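Local coordinates for protein putative hydroxymethylglutaryl-CoA synthase (Streptococcus mutans, PDB 3SQZ) that binds coenzyme A and, as a thiolase-fold member of the hydroxymethylglutaryl-CoA synthase family, probably makes hydroxymethylglutaryl-CoA, at residues 175-180 and 185-190; 217-222 and 226-231; 240-245 and 343-348. All coordinates share one frame; numbering follows the deposited sequence.

Interaction 1: residues 175-180 and 185-190. With COA (coenzyme A), chain D.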
loop_
_atom_site.group_PDB
_atom_site.type_symbol
_atom_site.label_atom_id
_atom_site.label_comp_id
_atom_site.label_asym_id
_atom_site.label_seq_id
_atom_site.Cartn_x
_atom_site.Cartn_y
_atom_site.Cartn_z
ATOM N N ALA A 175 3.062 -3.245 8.855
ATOM C CA ALA A 175 2.951 -2.191 9.849
ATOM C C ALA A 175 2.873 -2.831 11.227
ATOM O O ALA A 175 1.899 -3.504 11.563
ATOM C CB ALA A 175 1.748 -1.319 9.570
ATOM N N LYS A 176 3.927 -2.619 12.009
ATOM C CA LYS A 176 4.139 -3.302 13.273
ATOM C C LYS A 176 4.546 -2.245 14.294
ATOM O O LYS A 176 5.609 -1.626 14.155
ATOM C CB LYS A 176 5.236 -4.356 13.071
ATOM C CG LYS A 176 5.555 -5.214 14.270
ATOM C CD LYS A 176 6.543 -6.329 13.925
ATOM C CE LYS A 176 5.940 -7.316 12.932
ATOM N NZ LYS A 176 6.870 -8.436 12.600
ATOM N N TYR A 177 3.708 -2.027 15.308
ATOM C CA TYR A 177 3.899 -0.916 16.235
ATOM C C TYR A 177 4.268 -1.354 17.644
ATOM O O TYR A 177 4.918 -0.603 18.368
ATOM C CB TYR A 177 2.654 -0.041 16.310
ATOM C CG TYR A 177 2.379 0.833 15.111
ATOM C CD1 TYR A 177 2.656 2.196 15.140
ATOM C CD2 TYR A 177 1.801 0.310 13.968
ATOM C CE1 TYR A 177 2.360 3.004 14.060
ATOM C CE2 TYR A 177 1.514 1.103 12.881
ATOM C CZ TYR A 177 1.788 2.448 12.929
ATOM O OH TYR A 177 1.475 3.228 11.835
ATOM N N GLY A 178 3.822 -2.543 18.048
ATOM C CA GLY A 178 4.158 -3.075 19.354
ATOM C C GLY A 178 2.968 -3.280 20.274
ATOM O O GLY A 178 1.985 -2.532 20.253
ATOM N N ILE A 179 3.066 -4.313 21.098
ATOM C CA ILE A 179 2.032 -4.612 22.075
ATOM C C ILE A 179 1.839 -3.453 23.049
ATOM O O ILE A 179 2.805 -2.953 23.627
ATOM C CB ILE A 179 2.393 -5.880 22.866
ATOM C CG1 ILE A 179 2.447 -7.080 21.920
ATOM C CG2 ILE A 179 1.401 -6.106 24.005
ATOM C CD1 ILE A 179 3.029 -8.328 22.534
ATOM N N GLY A 180 0.590 -3.032 23.237
ATOM C CA GLY A 180 0.276 -2.025 24.232
ATOM C C GLY A 180 0.504 -0.596 23.773
ATOM O O GLY A 180 0.247 0.338 24.525
ATOM N N SER A 185 -3.319 -0.730 17.211
ATOM C CA SER A 185 -4.583 -0.822 16.508
ATOM C C SER A 185 -4.496 -0.415 15.036
ATOM O O SER A 185 -5.474 -0.580 14.310
ATOM C CB SER A 185 -5.626 0.040 17.208
ATOM O OG SER A 185 -5.171 1.373 17.265
ATOM N N THR A 186 -3.356 0.133 14.609
ATOM C CA THR A 186 -3.160 0.523 13.211
ATOM C C THR A 186 -2.030 -0.274 12.566
ATOM O O THR A 186 -1.243 0.250 11.757
ATOM C CB THR A 186 -2.949 2.048 13.044
ATOM O OG1 THR A 186 -1.805 2.483 13.789
ATOM C CG2 THR A 186 -4.175 2.793 13.532
ATOM N N GLN A 187 -1.991 -1.559 12.904
ATOM C CA GLN A 187 -1.079 -2.515 12.286
ATOM C C GLN A 187 -1.695 -3.087 11.007
ATOM O O GLN A 187 -2.833 -2.752 10.658
ATOM C CB GLN A 187 -0.704 -3.590 13.312
ATOM C CG GLN A 187 0.193 -2.995 14.393
ATOM C CD GLN A 187 0.576 -3.928 15.524
ATOM O OE1 GLN A 187 1.685 -3.827 16.051
ATOM N NE2 GLN A 187 -0.337 -4.803 15.940
ATOM N N GLY A 188 -0.944 -3.916 10.282
ATOM C CA GLY A 188 -1.440 -4.517 9.059
ATOM C C GLY A 188 -0.307 -5.066 8.218
ATOM O O GLY A 188 0.866 -4.982 8.600
ATOM N N ALA A 189 -0.649 -5.644 7.074
ATOM C CA ALA A 189 0.355 -6.244 6.203
ATOM C C ALA A 189 -0.218 -6.404 4.809
ATOM O O ALA A 189 -1.373 -6.802 4.657
ATOM C CB ALA A 189 0.785 -7.597 6.737
ATOM N N GLY A 190 0.580 -6.113 3.782
ATOM C CA GLY A 190 0.134 -6.359 2.429
ATOM C C GLY A 190 1.041 -5.728 1.404
ATOM O O GLY A 190 1.928 -4.932 1.734
HETATM N N1A COA D . -16.365 5.590 20.514
HETATM C C2A COA D . -16.068 6.194 19.344
HETATM N N3A COA D . -14.818 6.755 19.152
HETATM C C4A COA D . -13.894 6.692 20.149
HETATM C C5A COA D . -14.194 6.071 21.361
HETATM C C6A COA D . -15.408 5.526 21.546
HETATM N N6A COA D . -15.729 4.878 22.784
HETATM N N7A COA D . -13.093 6.151 22.175
HETATM C C8A COA D . -12.129 6.800 21.513
HETATM N N9A COA D . -12.660 7.150 20.246
HETATM C C1B COA D . -11.914 7.741 19.144
HETATM C C2B COA D . -11.684 9.263 18.932
HETATM O O2B COA D . -12.365 10.315 19.447
HETATM C C3B COA D . -10.907 9.256 17.627
HETATM O O3B COA D . -11.320 9.812 16.441
HETATM P P3B COA D . -11.294 11.335 16.185
HETATM O O7A COA D . -9.810 11.779 15.911
HETATM O O8A COA D . -12.173 11.524 14.908
HETATM O O9A COA D . -11.873 12.065 17.368
HETATM C C4B COA D . -10.130 8.001 17.745
HETATM O O4B COA D . -11.151 7.051 18.110
HETATM C C5B COA D . -8.697 7.905 18.148
HETATM O O5B COA D . -8.692 8.265 19.503
HETATM P P1A COA D . -7.327 8.321 20.301
HETATM O O1A COA D . -6.320 9.304 19.583
HETATM O O2A COA D . -7.589 8.753 21.730
HETATM O O3A COA D . -6.744 6.839 20.255
HETATM P P2A COA D . -5.228 6.458 20.535
HETATM O O4A COA D . -4.597 7.405 21.622
HETATM O O5A COA D . -5.157 5.020 20.997
HETATM O O6A COA D . -4.397 6.619 19.178
HETATM C CBP COA D . -3.975 6.596 16.785
HETATM C CCP COA D . -4.973 6.462 17.909
HETATM C CDP COA D . -3.399 7.971 16.812
HETATM C CEP COA D . -4.646 6.367 15.452
HETATM C CAP COA D . -2.908 5.562 17.007
HETATM O OAP COA D . -3.353 4.295 16.733
HETATM C C9P COA D . -1.626 5.867 16.257
HETATM O O9P COA D . -0.837 6.735 16.617
HETATM N N8P COA D . -1.356 5.011 15.088
HETATM C C7P COA D . -0.259 5.296 14.183
HETATM C C6P COA D . -0.490 6.508 13.304
HETATM C C5P COA D . 0.606 6.711 12.256
HETATM O O5P COA D . 1.306 5.793 11.894
HETATM N N4P COA D . 0.731 8.002 11.634
HETATM C C3P COA D . 1.703 8.198 10.548
HETATM C C2P COA D . 1.138 8.416 9.173
HETATM S S1P COA D . -0.177 9.585 9.046
#
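A175 and G188 form an antiparallel hydrogen-bonded pair where strand 166-175 ends and strand 188-198 begins. A175 N donates to G188 O at 2.8 Å. G188 N returns a bond to A175 O at 3.1 Å. Beyond this pair the two segments diverge into the loop that joins the strands.

The side chain of Q187 continues the link past the last backbone pair. Its CG lies anti to the carbonyl carbon (chi1 -70°), and the chain is extended from there, which carries the amide to the backbone of Y177 and G178. OE1 accepts from Y177 N at 2.8 Å, in the plane of the amide and on a lone pair. It also accepts from G178 N at 3.2 Å, here from a donor tilted out of that plane. Both N-H groups point nearly straight at the oxygen. The other end of the amide, NE2, bonds to Y381 OH, which should fix its rotation.

The Y177 ring packs over T186. T186 OG1 sits over one ring face, toward the rim, and T186 O is 3.1 Å from Y177 CE2. Q187 CG lies near the ring edge.

Y177 and T186 both bind the pantetheine arm of coenzyme A. Y177 OH donates to O5P of the cofactor at 2.6 Å, with O5P in the plane of the ring. Cofactor N8P donates to T186 OG1 at 2.9 Å, and this hydroxyl is also bonded to G183 O.

The Y177 and G178 N-H groups are thus bound by the Q187 side chain, while two hydroxyls grip a carbonyl and an amide N-H of the cofactor.

Interaction 2: residues 217-222 and 226-231. With COA (coenzyme A), chain D.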
loop_
_atom_site.group_PDB
_atom_site.type_symbol
_atom_site.label_atom_id
_atom_site.label_comp_id
_atom_site.label_asym_id
_atom_site.label_seq_id
_atom_site.Cartn_x
_atom_site.Cartn_y
_atom_site.Cartn_z
ATOM N N MET A 217 9.194 15.204 12.707
ATOM C CA MET A 217 9.324 13.891 13.319
ATOM C C MET A 217 7.982 13.417 13.878
ATOM O O MET A 217 7.812 13.235 15.084
ATOM C CB MET A 217 10.450 13.864 14.359
ATOM C CG MET A 217 11.823 14.069 13.724
ATOM S SD MET A 217 12.243 12.744 12.549
ATOM C CE MET A 217 13.231 11.676 13.596
ATOM N N ASP A 218 7.014 13.234 12.980
ATOM C CA ASP A 218 5.712 12.697 13.360
ATOM C C ASP A 218 5.737 11.180 13.552
ATOM O O ASP A 218 5.021 10.646 14.404
ATOM C CB ASP A 218 4.628 13.108 12.352
ATOM C CG ASP A 218 4.922 12.655 10.921
ATOM O OD1 ASP A 218 3.955 12.243 10.237
ATOM O OD2 ASP A 218 6.084 12.741 10.460
ATOM N N PHE A 219 6.534 10.493 12.736
ATOM C CA PHE A 219 6.652 9.035 12.748
ATOM C C PHE A 219 8.001 8.760 12.113
ATOM O O PHE A 219 8.347 9.374 11.099
ATOM C CB PHE A 219 5.495 8.427 11.926
ATOM C CG PHE A 219 5.631 6.952 11.571
ATOM C CD1 PHE A 219 4.706 6.024 12.036
ATOM C CD2 PHE A 219 6.611 6.509 10.691
ATOM C CE1 PHE A 219 4.785 4.690 11.672
ATOM C CE2 PHE A 219 6.707 5.180 10.336
ATOM C CZ PHE A 219 5.782 4.267 10.821
ATOM N N TRP A 220 8.756 7.846 12.709
ATOM C CA TRP A 220 10.045 7.443 12.156
ATOM C C TRP A 220 10.462 6.132 12.801
ATOM O O TRP A 220 9.835 5.682 13.770
ATOM C CB TRP A 220 11.105 8.538 12.354
ATOM C CG TRP A 220 11.583 8.744 13.766
ATOM C CD1 TRP A 220 12.802 8.387 14.267
ATOM C CD2 TRP A 220 10.889 9.401 14.846
ATOM N NE1 TRP A 220 12.910 8.760 15.579
ATOM C CE2 TRP A 220 11.754 9.392 15.962
ATOM C CE3 TRP A 220 9.626 10.000 14.976
ATOM C CZ2 TRP A 220 11.399 9.955 17.195
ATOM C CZ3 TRP A 220 9.269 10.555 16.203
ATOM C CH2 TRP A 220 10.154 10.528 17.297
ATOM N N ARG A 221 11.499 5.497 12.265
ATOM C CA ARG A 221 11.915 4.209 12.806
ATOM C C ARG A 221 13.427 4.033 12.745
ATOM O O ARG A 221 13.972 3.599 11.724
ATOM C CB ARG A 221 11.194 3.044 12.124
ATOM C CG ARG A 221 11.466 1.736 12.830
ATOM C CD ARG A 221 10.524 0.626 12.419
ATOM N NE ARG A 221 10.706 0.162 11.044
ATOM C CZ ARG A 221 11.614 -0.726 10.651
ATOM N NH1 ARG A 221 12.514 -1.198 11.506
ATOM N NH2 ARG A 221 11.650 -1.107 9.381
ATOM N N PRO A 222 14.119 4.376 13.836
ATOM C CA PRO A 222 15.578 4.227 13.874
ATOM C C PRO A 222 16.013 2.780 13.688
ATOM O O PRO A 222 15.221 1.845 13.823
ATOM C CB PRO A 222 15.945 4.735 15.272
ATOM C CG PRO A 222 14.876 5.741 15.576
ATOM C CD PRO A 222 13.619 5.119 15.007
ATOM N N THR A 226 12.403 -2.420 15.698
ATOM C CA THR A 226 11.499 -3.011 14.713
ATOM C C THR A 226 10.170 -2.266 14.650
ATOM O O THR A 226 9.378 -2.465 13.730
ATOM C CB THR A 226 11.220 -4.482 15.022
ATOM O OG1 THR A 226 10.686 -4.592 16.345
ATOM C CG2 THR A 226 12.494 -5.295 14.926
ATOM N N THR A 227 9.919 -1.424 15.649
ATOM C CA THR A 227 8.677 -0.665 15.730
ATOM C C THR A 227 8.988 0.833 15.698
ATOM O O THR A 227 10.008 1.280 16.221
ATOM C CB THR A 227 7.902 -1.026 17.017
ATOM O OG1 THR A 227 8.747 -0.826 18.157
ATOM C CG2 THR A 227 7.464 -2.493 16.988
ATOM N N PRO A 228 8.109 1.625 15.075
ATOM C CA PRO A 228 8.359 3.061 14.947
ATOM C C PRO A 228 8.074 3.835 16.223
ATOM O O PRO A 228 7.388 3.351 17.130
ATOM C CB PRO A 228 7.363 3.479 13.866
ATOM C CG PRO A 228 6.230 2.538 14.046
ATOM C CD PRO A 228 6.863 1.227 14.402
ATOM N N TYR A 229 8.619 5.046 16.273
ATOM C CA TYR A 229 8.190 6.067 17.218
ATOM C C TYR A 229 7.193 6.956 16.498
ATOM O O TYR A 229 7.372 7.278 15.328
ATOM C CB TYR A 229 9.389 6.870 17.736
ATOM C CG TYR A 229 10.379 5.970 18.423
ATOM C CD1 TYR A 229 10.037 5.300 19.586
ATOM C CD2 TYR A 229 11.631 5.734 17.876
ATOM C CE1 TYR A 229 10.921 4.438 20.198
ATOM C CE2 TYR A 229 12.517 4.883 18.479
ATOM C CZ TYR A 229 12.159 4.233 19.635
ATOM O OH TYR A 229 13.053 3.382 20.230
ATOM N N VAL A 230 6.124 7.336 17.188
ATOM C CA VAL A 230 5.066 8.092 16.529
ATOM C C VAL A 230 4.320 8.973 17.518
ATOM O O VAL A 230 4.029 8.556 18.639
ATOM C CB VAL A 230 4.092 7.159 15.742
ATOM C CG1 VAL A 230 3.553 6.037 16.627
ATOM C CG2 VAL A 230 2.954 7.942 15.092
ATOM N N ASN A 231 4.046 10.201 17.099
ATOM C CA ASN A 231 3.174 11.115 17.828
ATOM C C ASN A 231 1.902 11.179 16.995
ATOM O O ASN A 231 1.838 11.883 15.990
ATOM C CB ASN A 231 3.852 12.490 17.937
ATOM C CG ASN A 231 3.044 13.503 18.740
ATOM O OD1 ASN A 231 3.612 14.401 19.376
ATOM N ND2 ASN A 231 1.727 13.380 18.702
HETATM N N1A COA D . -16.365 5.590 20.514
HETATM C C2A COA D . -16.068 6.194 19.344
HETATM N N3A COA D . -14.818 6.755 19.152
HETATM C C4A COA D . -13.894 6.692 20.149
HETATM C C5A COA D . -14.194 6.071 21.361
HETATM C C6A COA D . -15.408 5.526 21.546
HETATM N N6A COA D . -15.729 4.878 22.784
HETATM N N7A COA D . -13.093 6.151 22.175
HETATM C C8A COA D . -12.129 6.800 21.513
HETATM N N9A COA D . -12.660 7.150 20.246
HETATM C C1B COA D . -11.914 7.741 19.144
HETATM C C2B COA D . -11.684 9.263 18.932
HETATM O O2B COA D . -12.365 10.315 19.447
HETATM C C3B COA D . -10.907 9.256 17.627
HETATM O O3B COA D . -11.320 9.812 16.441
HETATM P P3B COA D . -11.294 11.335 16.185
HETATM O O7A COA D . -9.810 11.779 15.911
HETATM O O8A COA D . -12.173 11.524 14.908
HETATM O O9A COA D . -11.873 12.065 17.368
HETATM C C4B COA D . -10.130 8.001 17.745
HETATM O O4B COA D . -11.151 7.051 18.110
HETATM C C5B COA D . -8.697 7.905 18.148
HETATM O O5B COA D . -8.692 8.265 19.503
HETATM P P1A COA D . -7.327 8.321 20.301
HETATM O O1A COA D . -6.320 9.304 19.583
HETATM O O2A COA D . -7.589 8.753 21.730
HETATM O O3A COA D . -6.744 6.839 20.255
HETATM P P2A COA D . -5.228 6.458 20.535
HETATM O O4A COA D . -4.597 7.405 21.622
HETATM O O5A COA D . -5.157 5.020 20.997
HETATM O O6A COA D . -4.397 6.619 19.178
HETATM C CBP COA D . -3.975 6.596 16.785
HETATM C CCP COA D . -4.973 6.462 17.909
HETATM C CDP COA D . -3.399 7.971 16.812
HETATM C CEP COA D . -4.646 6.367 15.452
HETATM C CAP COA D . -2.908 5.562 17.007
HETATM O OAP COA D . -3.353 4.295 16.733
HETATM C C9P COA D . -1.626 5.867 16.257
HETATM O O9P COA D . -0.837 6.735 16.617
HETATM N N8P COA D . -1.356 5.011 15.088
HETATM C C7P COA D . -0.259 5.296 14.183
HETATM C C6P COA D . -0.490 6.508 13.304
HETATM C C5P COA D . 0.606 6.711 12.256
HETATM O O5P COA D . 1.306 5.793 11.894
HETATM N N4P COA D . 0.731 8.002 11.634
HETATM C C3P COA D . 1.703 8.198 10.548
HETATM C C2P COA D . 1.138 8.416 9.173
HETATM S S1P COA D . -0.177 9.585 9.046
#
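Y229, R221 and P228 bury the most surface in this short antiparallel beta hairpin, strands 219-220 and 229-230. W220 and Y229 are the hydrogen-bonded pair: W220 N donates to Y229 O at 3.0 Å, and Y229 N to W220 O at 2.9 Å. N231 N closes the other end on D218 O.

Y229 sets its CB over one face of the six-membered ring of W220, 3.7 Å from the centroid, a CH-pi contact. M217 CE lies over the opposite face of the indole, on its five-membered ring. P222 meets the edge of the Y229 ring, its CD 3.5 Å from Y229 CD2.

R221 runs its aliphatic part along the facing backbone, with CD 3.5 Å from T226 O. The chain bends at chi3 (69°), and its guanidinium bonds to the carbonyls of T225 and E113. E113 is the predicted proton donor/acceptor of the active site.

P228 packs on the other side of the hairpin, with CB over a face of the F219 ring, 3.8 Å from its centroid. F219 and V230 form the non-hydrogen-bonded pair, and both line the coenzyme A pocket. V230 CG2 lies 3.9 Å from cofactor C5P, and F219 CD1 comes within 3.4 Å of cofactor O5P.

Interaction 3: residues 240-245 and 343-348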
loop_
_atom_site.group_PDB
_atom_site.type_symbol
_atom_site.label_atom_id
_atom_site.label_comp_id
_atom_site.label_asym_id
_atom_site.label_seq_id
_atom_site.Cartn_x
_atom_site.Cartn_y
_atom_site.Cartn_z
ATOM N N LEU A 240 -2.863 16.477 7.609
ATOM C CA LEU A 240 -3.914 17.386 7.152
ATOM C C LEU A 240 -3.381 18.718 6.632
ATOM O O LEU A 240 -3.914 19.263 5.667
ATOM C CB LEU A 240 -4.962 17.600 8.249
ATOM C CG LEU A 240 -5.748 16.344 8.617
ATOM C CD1 LEU A 240 -6.603 16.587 9.851
ATOM C CD2 LEU A 240 -6.617 15.887 7.451
ATOM N N ASP A 241 -2.324 19.243 7.248
ATOM C CA ASP A 241 -1.758 20.503 6.773
ATOM C C ASP A 241 -1.014 20.348 5.444
ATOM O O ASP A 241 -1.089 21.220 4.575
ATOM C CB ASP A 241 -0.845 21.144 7.811
ATOM C CG ASP A 241 -0.427 22.543 7.409
ATOM O OD1 ASP A 241 -1.306 23.428 7.374
ATOM O OD2 ASP A 241 0.767 22.755 7.110
ATOM N N MET A 242 -0.284 19.250 5.283
ATOM C CA MET A 242 0.372 19.004 4.011
ATOM C C MET A 242 -0.654 18.722 2.921
ATOM O O MET A 242 -0.469 19.125 1.778
ATOM C CB MET A 242 1.403 17.894 4.142
ATOM C CG MET A 242 2.544 18.312 5.044
ATOM S SD MET A 242 3.974 17.236 4.954
ATOM C CE MET A 242 4.634 17.621 3.333
ATOM N N LEU A 243 -1.750 18.067 3.280
ATOM C CA LEU A 243 -2.836 17.884 2.324
ATOM C C LEU A 243 -3.404 19.239 1.891
ATOM O O LEU A 243 -3.503 19.539 0.699
ATOM C CB LEU A 243 -3.934 17.017 2.928
ATOM C CG LEU A 243 -5.230 16.889 2.130
ATOM C CD1 LEU A 243 -5.029 16.238 0.769
ATOM C CD2 LEU A 243 -6.250 16.118 2.944
ATOM N N LYS A 244 -3.769 20.061 2.867
ATOM C CA LYS A 244 -4.367 21.359 2.579
ATOM C C LYS A 244 -3.466 22.230 1.710
ATOM O O LYS A 244 -3.909 22.791 0.704
ATOM C CB LYS A 244 -4.691 22.100 3.881
ATOM C CG LYS A 244 -5.188 23.527 3.681
ATOM C CD LYS A 244 -5.411 24.228 5.012
ATOM C CE LYS A 244 -5.908 25.656 4.810
ATOM N NZ LYS A 244 -6.311 26.300 6.090
ATOM N N THR A 245 -2.201 22.344 2.103
ATOM C CA THR A 245 -1.282 23.252 1.422
ATOM C C THR A 245 -0.871 22.730 0.048
ATOM O O THR A 245 -0.717 23.502 -0.898
ATOM C CB THR A 245 -0.034 23.582 2.278
ATOM O OG1 THR A 245 0.643 22.375 2.649
ATOM C CG2 THR A 245 -0.430 24.351 3.533
ATOM N N SER A 343 5.297 10.046 6.350
ATOM C CA SER A 343 5.808 10.744 7.518
ATOM C C SER A 343 7.244 11.211 7.332
ATOM O O SER A 343 8.013 10.633 6.552
ATOM C CB SER A 343 5.696 9.844 8.742
ATOM O OG SER A 343 4.340 9.691 9.130
ATOM N N GLY A 344 7.603 12.261 8.050
ATOM C CA GLY A 344 8.965 12.731 8.023
ATOM C C GLY A 344 9.316 14.075 7.397
ATOM O O GLY A 344 10.318 14.635 7.828
ATOM N N ALA A 345 8.597 14.633 6.411
ATOM C CA ALA A 345 7.396 14.147 5.742
ATOM C C ALA A 345 7.442 14.632 4.295
ATOM O O ALA A 345 8.007 15.690 3.996
ATOM C CB ALA A 345 6.136 14.700 6.426
ATOM N N VAL A 346 6.817 13.863 3.411
ATOM C CA VAL A 346 6.704 14.198 2.000
ATOM C C VAL A 346 5.283 13.887 1.562
ATOM O O VAL A 346 4.729 12.852 1.945
ATOM C CB VAL A 346 7.703 13.377 1.142
ATOM C CG1 VAL A 346 7.551 13.688 -0.344
ATOM C CG2 VAL A 346 9.135 13.630 1.606
ATOM N N ALA A 347 4.689 14.788 0.787
ATOM C CA ALA A 347 3.356 14.568 0.241
ATOM C C ALA A 347 3.368 14.830 -1.249
ATOM O O ALA A 347 4.208 15.579 -1.742
ATOM C CB ALA A 347 2.341 15.469 0.921
ATOM N N GLU A 348 2.428 14.236 -1.974
ATOM C CA GLU A 348 2.336 14.500 -3.398
ATOM C C GLU A 348 0.919 14.273 -3.874
ATOM O O GLU A 348 0.261 13.320 -3.447
ATOM C CB GLU A 348 3.329 13.638 -4.195
ATOM C CG GLU A 348 3.304 13.897 -5.695
ATOM C CD GLU A 348 4.479 13.287 -6.451
ATOM O OE1 GLU A 348 5.547 13.007 -5.855
ATOM O OE2 GLU A 348 4.321 13.073 -7.669
#
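M242, on helix 232-254, meets A345, just before strand 346-354, and A347 within it. It carries the helix side of this contact alone.

Segment 343-348 begins in a loop near the active site. S343 N bonds to a sulfinate oxygen of the oxidised cysteine at position 145, the predicted acyl-thioester residue. The chain then turns at G344, and the peptide bond leading into A345 is cis.

A345 is the first residue to touch the helix. Its CB points at M242 and lies 3.6 Å from M242 SD. V346 points away from the helix and packs on T213 and E143. It offers M242 only backbone: its carbonyl carbon is 4.2 Å from M242 CE. A347 faces the helix again. Its CB is 4.0 Å from M242 CE. The N of A347 is 3.8 Å from M242 CE. E348 points away from the helix and bonds through OE1 to Y146 OH.

M242 reaches both alanines by its shape. The chain runs out from the helix and bends at chi3 (71°), so SD meets A345 while CE turns toward A347. Q212, R214 and Y341 also pack against M242.

This packs helix 232-254 on one face of the large mixed sheet, the helix-on-sheet layering of the thiolase fold. No hydrogen bond crosses between the segments. The contact is apolar, a thioether against two methyl groups. With a second conformer deposited for M242, its exact distances are doubtful.

Overall arrangement
Interactions 1 and 3 are buried and reach the same mixed sheet, but their centres lie about 22 Å apart and they do not touch. Interaction 2 is a partly exposed hairpin that touches both. It packs on interaction 1, where Y177 OH is 3.6 Å from F219 CE1, and both line coenzyme A. It probably bonds to interaction 3, with D218 OD1 2.8 Å from S343 OG. Strand 229-230 leads directly into helix 232-254, which interaction 3 sets on the sheet. The chemistry shifts accordingly: backbone and amide bonds with polar cofactor contacts in 1, backbone bonds with CH-pi packing in 2, and purely apolar packing in 3.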